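Local coordinates for protein alpha-1,2-mannosidase (Bacteroides thetaiotaomicron, PDB 2WVY) that probably hydrolyses alpha-1,2-linked mannose residues of glycans, as a calcium-dependent glycoside hydrolase of family 92, at residues V146-N151 / Y214-L219; E695-Y700 / Q722-Q727; V11-G16 / E105-Y110; S519-W524 / Q585-A590. All blocks are in the same frame, centred on the assembly; numbering follows the deposited sequence.

How the interactions relate
Interactions 1 and 3 lie in the beta-rich N-terminal part, on the same antiparallel strand system: interaction 1 deep among the strands, interaction 3 where strand 98-107 ends against the helices. Their centres are about 27 Å apart. Interactions 2 and 4 lie together on the opposite side of the chain's centre from interaction 1, with centres about 25 Å and nearest atoms about 11 Å apart; interaction 4 sits among catalytic-domain helices and interaction 2 beside a mixed sheet. None of the four touches another, and the extremes, interactions 1 and 2, have centres about 63 Å apart. Family 92 enzymes generally hold their calcium site between the two domains; no metal or sugar is part of these contacts.

Interaction 1: residues V146-N151 / Y214-L219; sequences VVDAYN and YTCAYL
D148 and Y214 are both set with CG anti to the backbone N (chi1 -177° and 177°), which turns carboxylate and ring toward one another from adjoining segments of the same chain. The Y214 OH donates to D148 OD2 at 2.7 Å, meeting it from above the carboxylate plane. Ring and carboxylate planes are 47° apart, and the two side chains cross at about a right angle. D148 OD1 lies instead at the edge of the ring, in its plane, 3.2 Å from Y214 CE1. That same oxygen accepts from Y150 N at 2.8 Å, nearly along its C-O axis, which makes an Asx turn as the strand gives way to loop. The sulfur of C216, whose SG is 3.7 Å from D148 CG, packs beside the carboxylate.

Strands 143-148 and 216-221, antiparallel neighbours in the beta-rich N-terminal domain of family 92, supply the frame. V147 and A217 form a hydrogen-bonded pair, V147 N to A217 O and A217 N to V147 O each measuring 2.8 Å. V146 with Y218 and D148 with C216 are the non-hydrogen-bonded pairs on either side. Past the last bridge, A149 N still reaches T215 O at 2.9 Å. V146, D148, C216 and Y218 share one sheet face, where V146 CG2 packs on Y218 CB at 4.2 Å; V147 and A217 face the opposite way.

D148 OD2 also takes a salt bridge from R96 and a hydrogen bond from N48, while Y214 OH accepts from H93 N. The buried carboxylate thus meets positive charge and several donors through both oxygens, consistent with a group held in orientation and probably kept ionised.

Interaction 2: residues E695-Y700 / Q722-Q727; sequences EFTRNY and QQRGTQ
Several donors grip F696 O. R724 NH2 reaches F696 O at 3.0 Å, from above the carbonyl plane, and R724 NE adds a weak bond to the same oxygen at 3.4 Å. A water also donates to F696 O, at 2.7 Å, and accepts from R724 NE. The arginine gets there because its chain is stretched from CG to NE, with CG anti to the backbone N (chi1 -171°).

Two further waters lie at the guanidinium edge. One takes a hydrogen from R724 NH2 and donates to R698 O; the other joins R724 NH1 to N699 OD1. The contact fastens the tail that follows strand 710-717 to the loop after strand 694-695, an outermost strand, within this chain, of the mixed six-stranded sheet; R724 also packs on strand 685-691.

N699 ND2 donates to G725 O at 3.1 Å with an N-H...O angle of 166°, the acceptor lying in its amide plane; N699 ND2 also bonds to D595 O. G725 has a positive phi (71°), and its CA lies 3.4 Å from T697 O in a CA-H...O contact; a CB there would crowd N699 OD1.

Interaction 3: residues V11-G16 / E105-Y110; sequences VNPLMG and EKATPY
The backbones of V11-L14 and E105-P109 run 129° apart end to end and come nearest where P13 CA and T108 CA are 6.0 Å apart. Within V11-G16, residues N12-M15 form a type I beta turn, closed by M15 N to N12 O at 3.1 Å; N12 OD1 also receives L14 N, making an Asx turn. The other segment is a strand end passing into P109. P13, second residue of the turn, directs its CB toward E105-Y110.

P13 is the wedge. Its CD lies 3.1 Å from A107 O, while CG rests on T108 C at 3.6 Å and near P109 CD at 4.0 Å. V11 CG1, anti to its backbone N (chi1 178°), touches P109 CG at 3.6 Å. L14 CG covers A107 CB at 3.9 Å, and L14 CD1 comes to 3.7 Å from E105 OE1, which bonds to H102. This is mostly carbon packing, with P13 CD and L14 CD1 also against oxygens.

The contact joins the N-terminal family 92 region, through strand 98-107, to helix 281-294 of the catalytic range: Y292 packs against V11, P13 and P109 together, and W267 of helix 256-271 against P109.

Interaction 4: residues S519-W524 / Q585-A590; sequences SWHWTW and QPVQHA
P586 makes a CH-pi contact with W522: its CG stands over one face of the indole, 3.7 Å from the centroid of the five-membered ring and 19° off the ring normal. This is a helix-to-loop junction in the catalytic domain, consistent with the (alpha/alpha)6 barrel expected of the family, with the short helix 519-522 meeting the turn that follows helix 564-576.

P586 has more surface buried by the contact than any other residue. Its CG approaches W522 CE2 at 3.5 Å, and its CB reaches toward the six-membered ring, 3.9 Å from W522 CE3, so the proline crosses the indole obliquely. The indole keeps its edge busy as well, since W522 NE1 donates to T515 O; the ring also meets the F514 ring, planes about 25° apart, and packs on helix 444-465.

W524 and V587 make the second part. CG1 of V587 is anti to the carbonyl carbon (chi1 -71°), which swings that methyl toward the helix, where it meets W524 CD1 at 3.8 Å and H521 O at 3.3 Å. The W524 ring then leads away to L547 and M550 of helix 540-550. The turn V587-A590 is type I, with A590 N to V587 O at 3.0 Å.

H521 CB touches both V587 CG1, at 4.0 Å, and P586 CG; H521 ND1 is buried without a polar partner in the model. Beyond it W524 O lies at the edge of the H589 ring, near the ring plane and 3.0 Å from H589 NE2.

Interaction 1: residues V146-N151 / Y214-L219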
# COMPACT_ATOMS: atom_id res chain seq x y z
N VAL A 146 -33.21 -10.33 37.11
CA VAL A 146 -33.02 -8.90 37.24
C VAL A 146 -33.58 -8.18 36.03
O VAL A 146 -33.37 -8.60 34.87
CB VAL A 146 -31.55 -8.52 37.38
CG1 VAL A 146 -31.39 -7.02 37.30
CG2 VAL A 146 -30.98 -9.05 38.70
N VAL A 147 -34.32 -7.10 36.29
CA VAL A 147 -34.86 -6.27 35.23
C VAL A 147 -34.10 -4.95 35.28
O VAL A 147 -34.02 -4.30 36.33
CB VAL A 147 -36.40 -6.03 35.38
CG1 VAL A 147 -36.91 -5.07 34.31
CG2 VAL A 147 -37.18 -7.37 35.29
N ASP A 148 -33.50 -4.60 34.15
CA ASP A 148 -32.70 -3.40 34.03
C ASP A 148 -33.47 -2.46 33.11
O ASP A 148 -33.67 -2.78 31.94
CB ASP A 148 -31.33 -3.78 33.43
CG ASP A 148 -30.37 -2.60 33.31
OD1 ASP A 148 -30.85 -1.48 33.00
OD2 ASP A 148 -29.15 -2.80 33.54
N ALA A 149 -33.95 -1.33 33.62
CA ALA A 149 -34.71 -0.41 32.78
C ALA A 149 -33.88 0.75 32.21
O ALA A 149 -34.44 1.71 31.72
CB ALA A 149 -35.93 0.13 33.55
N TYR A 150 -32.55 0.66 32.29
CA TYR A 150 -31.63 1.62 31.67
C TYR A 150 -31.60 2.99 32.34
O TYR A 150 -32.36 3.27 33.27
CB TYR A 150 -31.91 1.74 30.16
CG TYR A 150 -30.83 1.20 29.22
CD1 TYR A 150 -30.10 2.08 28.41
CD2 TYR A 150 -30.57 -0.17 29.10
CE1 TYR A 150 -29.14 1.62 27.53
CE2 TYR A 150 -29.59 -0.65 28.22
CZ TYR A 150 -28.89 0.26 27.43
OH TYR A 150 -27.94 -0.17 26.53
N ASN A 151 -30.71 3.85 31.88
CA ASN A 151 -30.59 5.17 32.46
C ASN A 151 -31.34 6.14 31.57
O ASN A 151 -32.02 5.73 30.63
CB ASN A 151 -29.14 5.55 32.59
CG ASN A 151 -28.43 5.56 31.26
OD1 ASN A 151 -28.66 4.69 30.42
ND2 ASN A 151 -27.57 6.54 31.06
N TYR A 214 -31.28 5.81 36.60
CA TYR A 214 -31.06 4.41 36.27
C TYR A 214 -31.79 3.55 37.29
O TYR A 214 -31.64 3.74 38.51
CB TYR A 214 -29.54 4.13 36.27
CG TYR A 214 -29.09 2.68 35.99
CD1 TYR A 214 -29.70 1.90 35.02
CD2 TYR A 214 -28.01 2.14 36.68
CE1 TYR A 214 -29.28 0.60 34.77
CE2 TYR A 214 -27.58 0.85 36.44
CZ TYR A 214 -28.21 0.09 35.48
OH TYR A 214 -27.77 -1.20 35.26
N THR A 215 -32.59 2.60 36.82
CA THR A 215 -33.32 1.72 37.72
C THR A 215 -33.21 0.26 37.32
O THR A 215 -33.14 -0.08 36.14
CB THR A 215 -34.82 2.10 37.81
OG1 THR A 215 -35.46 1.92 36.53
CG2 THR A 215 -34.98 3.54 38.25
N CYS A 216 -33.23 -0.61 38.33
CA CYS A 216 -33.27 -2.05 38.14
C CYS A 216 -34.17 -2.65 39.22
O CYS A 216 -34.43 -2.00 40.23
CB CYS A 216 -31.87 -2.67 38.23
SG CYS A 216 -30.72 -2.08 36.93
N ALA A 217 -34.63 -3.88 39.01
CA ALA A 217 -35.39 -4.57 40.03
C ALA A 217 -34.94 -6.02 40.01
O ALA A 217 -34.44 -6.51 39.00
CB ALA A 217 -36.89 -4.47 39.75
N TYR A 218 -35.07 -6.70 41.14
CA TYR A 218 -34.82 -8.13 41.16
C TYR A 218 -36.04 -8.85 41.69
O TYR A 218 -36.81 -8.28 42.47
CB TYR A 218 -33.58 -8.49 41.98
CG TYR A 218 -33.79 -8.51 43.48
CD1 TYR A 218 -34.34 -9.63 44.12
CD2 TYR A 218 -33.44 -7.41 44.26
CE1 TYR A 218 -34.52 -9.65 45.49
CE2 TYR A 218 -33.62 -7.42 45.63
CZ TYR A 218 -34.16 -8.54 46.24
OH TYR A 218 -34.34 -8.54 47.60
N LEU A 219 -36.22 -10.08 41.22
CA LEU A 219 -37.22 -10.99 41.77
C LEU A 219 -36.48 -12.26 42.11
O LEU A 219 -35.55 -12.67 41.39
CB LEU A 219 -38.30 -11.32 40.74
CG LEU A 219 -39.09 -10.25 39.99
CD1 LEU A 219 -39.79 -9.32 40.96
CD2 LEU A 219 -38.19 -9.45 39.05

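Interaction 2: residues E695-Y700 / Q722-Q727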
# COMPACT_ATOMS: atom_id res chain seq x y z
N GLU A 695 -35.42 -16.36 -27.56
CA GLU A 695 -34.05 -15.90 -27.48
C GLU A 695 -34.01 -14.53 -26.79
O GLU A 695 -34.83 -13.65 -27.08
CB GLU A 695 -33.41 -15.84 -28.86
CG GLU A 695 -32.01 -15.25 -28.88
CD GLU A 695 -31.44 -15.13 -30.28
OE1 GLU A 695 -31.11 -16.18 -30.89
OE2 GLU A 695 -31.34 -13.99 -30.79
N PHE A 696 -33.07 -14.35 -25.88
CA PHE A 696 -33.03 -13.18 -25.01
C PHE A 696 -31.58 -12.70 -24.90
O PHE A 696 -30.72 -13.42 -24.39
CB PHE A 696 -33.62 -13.54 -23.64
CG PHE A 696 -33.58 -12.43 -22.63
CD1 PHE A 696 -34.57 -11.45 -22.61
CD2 PHE A 696 -32.57 -12.36 -21.69
CE1 PHE A 696 -34.55 -10.43 -21.68
CE2 PHE A 696 -32.54 -11.34 -20.76
CZ PHE A 696 -33.53 -10.36 -20.75
N THR A 697 -31.32 -11.50 -25.39
CA THR A 697 -29.97 -10.96 -25.40
C THR A 697 -29.86 -9.63 -24.64
O THR A 697 -28.79 -9.03 -24.59
CB THR A 697 -29.46 -10.72 -26.84
OG1 THR A 697 -30.29 -9.74 -27.47
CG2 THR A 697 -29.45 -12.01 -27.67
N ARG A 698 -30.97 -9.14 -24.09
CA ARG A 698 -30.92 -7.92 -23.29
C ARG A 698 -30.17 -8.16 -21.97
O ARG A 698 -30.22 -9.26 -21.42
CB ARG A 698 -32.33 -7.42 -22.98
CG ARG A 698 -33.05 -6.94 -24.23
CD ARG A 698 -34.33 -6.20 -23.87
NE ARG A 698 -35.32 -7.02 -23.18
CZ ARG A 698 -36.05 -7.99 -23.75
NH1 ARG A 698 -35.86 -8.29 -25.04
NH2 ARG A 698 -36.95 -8.66 -23.04
N ASN A 699 -29.49 -7.12 -21.48
CA ASN A 699 -28.80 -7.18 -20.20
C ASN A 699 -29.66 -6.66 -19.05
O ASN A 699 -29.13 -6.18 -18.05
CB ASN A 699 -27.51 -6.35 -20.24
CG ASN A 699 -26.55 -6.82 -21.32
OD1 ASN A 699 -26.41 -8.02 -21.56
ND2 ASN A 699 -25.88 -5.88 -21.96
N TYR A 700 -30.97 -6.74 -19.20
CA TYR A 700 -31.88 -6.32 -18.13
C TYR A 700 -33.25 -6.98 -18.24
O TYR A 700 -33.68 -7.34 -19.34
CB TYR A 700 -32.05 -4.79 -18.10
CG TYR A 700 -32.76 -4.23 -19.32
CD1 TYR A 700 -34.13 -4.03 -19.33
CD2 TYR A 700 -32.04 -3.93 -20.48
CE1 TYR A 700 -34.79 -3.53 -20.46
CE2 TYR A 700 -32.68 -3.42 -21.61
CZ TYR A 700 -34.05 -3.23 -21.59
OH TYR A 700 -34.68 -2.73 -22.70
N GLN A 722 -18.78 -13.57 -26.25
CA GLN A 722 -18.53 -12.18 -26.56
C GLN A 722 -19.42 -11.58 -27.66
O GLN A 722 -19.23 -10.44 -28.05
CB GLN A 722 -17.03 -11.97 -26.87
CG GLN A 722 -16.16 -12.10 -25.63
CD GLN A 722 -14.69 -12.24 -25.94
OE1 GLN A 722 -14.29 -12.34 -27.10
NE2 GLN A 722 -13.87 -12.27 -24.91
N GLN A 723 -20.38 -12.35 -28.18
CA GLN A 723 -21.33 -11.79 -29.14
C GLN A 723 -22.62 -11.33 -28.46
O GLN A 723 -23.33 -10.47 -28.97
CB GLN A 723 -21.69 -12.79 -30.24
CG GLN A 723 -20.51 -13.54 -30.81
CD GLN A 723 -20.76 -14.08 -32.22
OE1 GLN A 723 -20.70 -15.29 -32.45
NE2 GLN A 723 -21.05 -13.18 -33.16
N ARG A 724 -22.90 -11.89 -27.29
CA ARG A 724 -24.17 -11.65 -26.63
C ARG A 724 -24.19 -10.35 -25.80
O ARG A 724 -23.27 -10.06 -25.05
CB ARG A 724 -24.52 -12.86 -25.75
CG ARG A 724 -25.90 -12.84 -25.17
CD ARG A 724 -26.17 -13.98 -24.18
NE ARG A 724 -27.47 -13.72 -23.59
CZ ARG A 724 -27.66 -12.95 -22.53
NH1 ARG A 724 -26.62 -12.44 -21.88
NH2 ARG A 724 -28.89 -12.72 -22.11
N GLY A 725 -25.26 -9.58 -25.94
CA GLY A 725 -25.49 -8.43 -25.10
C GLY A 725 -24.55 -7.27 -25.37
O GLY A 725 -24.25 -6.48 -24.47
N THR A 726 -24.10 -7.18 -26.62
CA THR A 726 -23.14 -6.18 -27.03
C THR A 726 -23.77 -5.07 -27.86
O THR A 726 -23.08 -4.13 -28.24
CB THR A 726 -22.01 -6.81 -27.88
OG1 THR A 726 -22.56 -7.34 -29.10
CG2 THR A 726 -21.32 -7.93 -27.11
N GLN A 727 -25.06 -5.19 -28.15
CA GLN A 727 -25.76 -4.26 -29.04
C GLN A 727 -26.50 -3.18 -28.25
O GLN A 727 -26.96 -3.42 -27.15
CB GLN A 727 -26.76 -5.00 -29.93
CG GLN A 727 -26.15 -6.09 -30.79
CD GLN A 727 -24.98 -5.59 -31.62
OE1 GLN A 727 -25.07 -4.55 -32.29
NE2 GLN A 727 -23.87 -6.31 -31.58
O HOH W 1 -29.10 -15.37 -25.45
O HOH W 2 -28.97 -11.16 -20.00
O HOH W 3 -26.55 -10.33 -19.78

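Interaction 3: residues V11-G16 / E105-Y110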
# COMPACT_ATOMS: atom_id res chain seq x y z
N VAL A 11 -30.43 -19.83 8.39
CA VAL A 11 -30.08 -18.50 8.86
C VAL A 11 -29.13 -18.54 10.05
O VAL A 11 -29.44 -19.15 11.06
CB VAL A 11 -31.32 -17.69 9.28
CG1 VAL A 11 -30.89 -16.32 9.80
CG2 VAL A 11 -32.29 -17.51 8.11
N ASN A 12 -27.99 -17.87 9.94
CA ASN A 12 -27.12 -17.69 11.10
C ASN A 12 -27.15 -16.24 11.56
O ASN A 12 -26.53 -15.39 10.93
CB ASN A 12 -25.67 -18.08 10.77
CG ASN A 12 -24.75 -17.92 11.98
OD1 ASN A 12 -25.23 -17.77 13.11
ND2 ASN A 12 -23.44 -17.91 11.74
N PRO A 13 -27.88 -15.95 12.65
CA PRO A 13 -27.93 -14.55 13.09
C PRO A 13 -26.60 -14.00 13.61
O PRO A 13 -26.47 -12.79 13.84
CB PRO A 13 -28.99 -14.57 14.20
CG PRO A 13 -29.81 -15.79 13.93
CD PRO A 13 -28.79 -16.80 13.42
N LEU A 14 -25.62 -14.88 13.81
CA LEU A 14 -24.30 -14.45 14.28
C LEU A 14 -23.40 -14.01 13.12
O LEU A 14 -22.28 -13.57 13.34
CB LEU A 14 -23.60 -15.55 15.09
CG LEU A 14 -24.36 -16.01 16.35
CD1 LEU A 14 -23.84 -17.35 16.89
CD2 LEU A 14 -24.31 -14.96 17.42
N MET A 15 -23.89 -14.16 11.90
CA MET A 15 -23.12 -13.69 10.76
C MET A 15 -22.90 -12.17 10.86
O MET A 15 -23.86 -11.40 10.97
CB MET A 15 -23.81 -14.08 9.45
CG MET A 15 -23.11 -13.55 8.19
SD MET A 15 -24.00 -13.99 6.68
CE MET A 15 -23.15 -12.96 5.46
N GLY A 16 -21.64 -11.74 10.86
CA GLY A 16 -21.27 -10.31 10.98
C GLY A 16 -21.04 -9.87 12.41
O GLY A 16 -20.95 -8.68 12.72
N GLU A 105 -24.49 -22.31 22.88
CA GLU A 105 -25.29 -21.20 22.41
C GLU A 105 -25.93 -21.57 21.07
O GLU A 105 -25.26 -21.98 20.15
CB GLU A 105 -24.40 -19.96 22.23
CG GLU A 105 -25.05 -18.80 21.50
CD GLU A 105 -24.02 -17.74 21.09
OE1 GLU A 105 -23.02 -18.11 20.43
OE2 GLU A 105 -24.22 -16.54 21.44
N LYS A 106 -27.24 -21.41 20.96
CA LYS A 106 -27.85 -21.69 19.68
C LYS A 106 -28.70 -20.49 19.26
O LYS A 106 -29.72 -20.18 19.86
CB LYS A 106 -28.62 -23.00 19.73
CG LYS A 106 -29.27 -23.35 18.41
N ALA A 107 -28.23 -19.77 18.25
CA ALA A 107 -28.85 -18.52 17.86
C ALA A 107 -29.63 -18.70 16.58
O ALA A 107 -29.05 -19.06 15.57
CB ALA A 107 -27.77 -17.44 17.66
N THR A 108 -30.93 -18.44 16.62
CA THR A 108 -31.78 -18.49 15.42
C THR A 108 -32.70 -17.27 15.48
O THR A 108 -32.81 -16.62 16.52
CB THR A 108 -32.63 -19.79 15.35
OG1 THR A 108 -33.69 -19.74 16.30
CG2 THR A 108 -31.76 -21.04 15.61
N PRO A 109 -33.33 -16.93 14.35
CA PRO A 109 -34.22 -15.77 14.34
C PRO A 109 -35.44 -15.98 15.20
O PRO A 109 -35.99 -15.01 15.70
CB PRO A 109 -34.67 -15.69 12.88
CG PRO A 109 -33.68 -16.48 12.13
CD PRO A 109 -33.24 -17.57 13.03
N TYR A 110 -35.85 -17.23 15.36
CA TYR A 110 -37.08 -17.54 16.06
C TYR A 110 -36.84 -17.93 17.51
O TYR A 110 -37.80 -18.07 18.28
CB TYR A 110 -37.87 -18.64 15.34
CG TYR A 110 -37.09 -19.92 15.18
CD1 TYR A 110 -37.08 -20.87 16.18
CD2 TYR A 110 -36.32 -20.14 14.06
CE1 TYR A 110 -36.35 -22.04 16.06
CE2 TYR A 110 -35.58 -21.29 13.93
CZ TYR A 110 -35.61 -22.24 14.93
OH TYR A 110 -34.86 -23.39 14.79

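Interaction 4: residues S519-W524 / Q585-A590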
# COMPACT_ATOMS: atom_id res chain seq x y z
N SER A 519 -13.00 10.34 -4.58
CA SER A 519 -13.44 10.45 -5.96
C SER A 519 -13.41 9.10 -6.68
O SER A 519 -14.20 8.82 -7.56
CB SER A 519 -12.56 11.42 -6.72
OG SER A 519 -13.02 11.56 -8.05
N TRP A 520 -12.45 8.27 -6.30
CA TRP A 520 -12.35 6.93 -6.83
C TRP A 520 -13.69 6.22 -6.69
O TRP A 520 -14.09 5.44 -7.57
CB TRP A 520 -11.27 6.17 -6.06
CG TRP A 520 -10.86 4.88 -6.67
CD1 TRP A 520 -11.19 3.62 -6.23
CD2 TRP A 520 -10.04 4.69 -7.83
NE1 TRP A 520 -10.62 2.66 -7.04
CE2 TRP A 520 -9.91 3.30 -8.03
CE3 TRP A 520 -9.40 5.56 -8.71
CZ2 TRP A 520 -9.16 2.76 -9.09
CZ3 TRP A 520 -8.65 5.03 -9.77
CH2 TRP A 520 -8.55 3.64 -9.95
N HIS A 521 -14.40 6.47 -5.59
CA HIS A 521 -15.68 5.80 -5.39
C HIS A 521 -16.81 6.61 -6.01
O HIS A 521 -17.58 6.09 -6.80
CB HIS A 521 -15.99 5.56 -3.91
CG HIS A 521 -14.82 5.06 -3.13
ND1 HIS A 521 -14.42 3.74 -3.15
CD2 HIS A 521 -13.94 5.70 -2.33
CE1 HIS A 521 -13.35 3.59 -2.39
NE2 HIS A 521 -13.04 4.76 -1.88
N TRP A 522 -16.88 7.89 -5.62
CA TRP A 522 -18.00 8.77 -5.97
C TRP A 522 -18.15 9.06 -7.48
O TRP A 522 -19.24 9.36 -7.95
CB TRP A 522 -17.94 10.06 -5.14
CG TRP A 522 -18.43 9.79 -3.75
CD1 TRP A 522 -17.67 9.49 -2.65
CD2 TRP A 522 -19.79 9.72 -3.33
NE1 TRP A 522 -18.48 9.26 -1.57
CE2 TRP A 522 -19.79 9.40 -1.96
CE3 TRP A 522 -21.02 9.92 -3.99
CZ2 TRP A 522 -20.97 9.26 -1.22
CZ3 TRP A 522 -22.19 9.80 -3.26
CH2 TRP A 522 -22.16 9.47 -1.88
N THR A 523 -17.07 8.93 -8.23
CA THR A 523 -17.15 9.20 -9.66
C THR A 523 -18.17 8.29 -10.35
O THR A 523 -18.68 8.62 -11.42
CB THR A 523 -15.76 9.12 -10.33
OG1 THR A 523 -14.99 10.25 -9.92
CG2 THR A 523 -15.87 9.13 -11.84
N TRP A 524 -18.47 7.15 -9.72
CA TRP A 524 -19.36 6.17 -10.33
C TRP A 524 -20.82 6.41 -9.98
O TRP A 524 -21.72 5.76 -10.53
CB TRP A 524 -18.93 4.76 -9.95
CG TRP A 524 -17.54 4.47 -10.43
CD1 TRP A 524 -16.39 4.45 -9.68
CD2 TRP A 524 -17.14 4.22 -11.77
NE1 TRP A 524 -15.31 4.20 -10.48
CE2 TRP A 524 -15.74 4.05 -11.77
CE3 TRP A 524 -17.84 4.12 -12.98
CZ2 TRP A 524 -15.02 3.76 -12.93
CZ3 TRP A 524 -17.12 3.84 -14.14
CH2 TRP A 524 -15.72 3.67 -14.11
N GLN A 585 -20.90 2.42 -0.46
CA GLN A 585 -22.19 2.66 -1.10
C GLN A 585 -22.17 3.15 -2.54
O GLN A 585 -22.81 2.56 -3.40
CB GLN A 585 -23.08 3.55 -0.25
CG GLN A 585 -23.97 2.75 0.68
CD GLN A 585 -23.26 2.36 1.95
OE1 GLN A 585 -22.05 2.62 2.11
NE2 GLN A 585 -24.01 1.74 2.87
N PRO A 586 -21.45 4.24 -2.81
CA PRO A 586 -21.53 4.78 -4.16
C PRO A 586 -21.03 3.86 -5.27
O PRO A 586 -21.25 4.17 -6.44
CB PRO A 586 -20.67 6.05 -4.10
CG PRO A 586 -19.94 5.99 -2.82
CD PRO A 586 -20.76 5.15 -1.89
N VAL A 587 -20.34 2.77 -4.93
CA VAL A 587 -19.87 1.84 -5.97
C VAL A 587 -20.55 0.47 -5.94
O VAL A 587 -20.11 -0.46 -6.63
CB VAL A 587 -18.32 1.62 -5.96
CG1 VAL A 587 -17.59 2.85 -6.44
CG2 VAL A 587 -17.81 1.22 -4.58
N GLN A 588 -21.63 0.33 -5.16
CA GLN A 588 -22.27 -0.99 -5.03
C GLN A 588 -22.82 -1.50 -6.36
O GLN A 588 -22.88 -2.70 -6.62
CB GLN A 588 -23.37 -0.98 -3.95
CG GLN A 588 -22.82 -0.89 -2.53
CD GLN A 588 -23.91 -0.66 -1.47
OE1 GLN A 588 -25.08 -0.99 -1.68
NE2 GLN A 588 -23.52 -0.09 -0.32
N HIS A 589 -23.25 -0.58 -7.20
CA HIS A 589 -23.81 -0.91 -8.50
C HIS A 589 -22.71 -1.05 -9.58
O HIS A 589 -22.98 -1.55 -10.66
CB HIS A 589 -24.76 0.20 -8.93
CG HIS A 589 -24.05 1.45 -9.34
ND1 HIS A 589 -23.43 2.28 -8.43
CD2 HIS A 589 -23.78 1.97 -10.56
CE1 HIS A 589 -22.85 3.27 -9.07
NE2 HIS A 589 -23.04 3.11 -10.37
N ALA A 590 -21.50 -0.60 -9.28
CA ALA A 590 -20.50 -0.40 -10.34
C ALA A 590 -20.19 -1.64 -11.16
O ALA A 590 -19.93 -1.53 -12.35
CB ALA A 590 -19.23 0.18 -9.77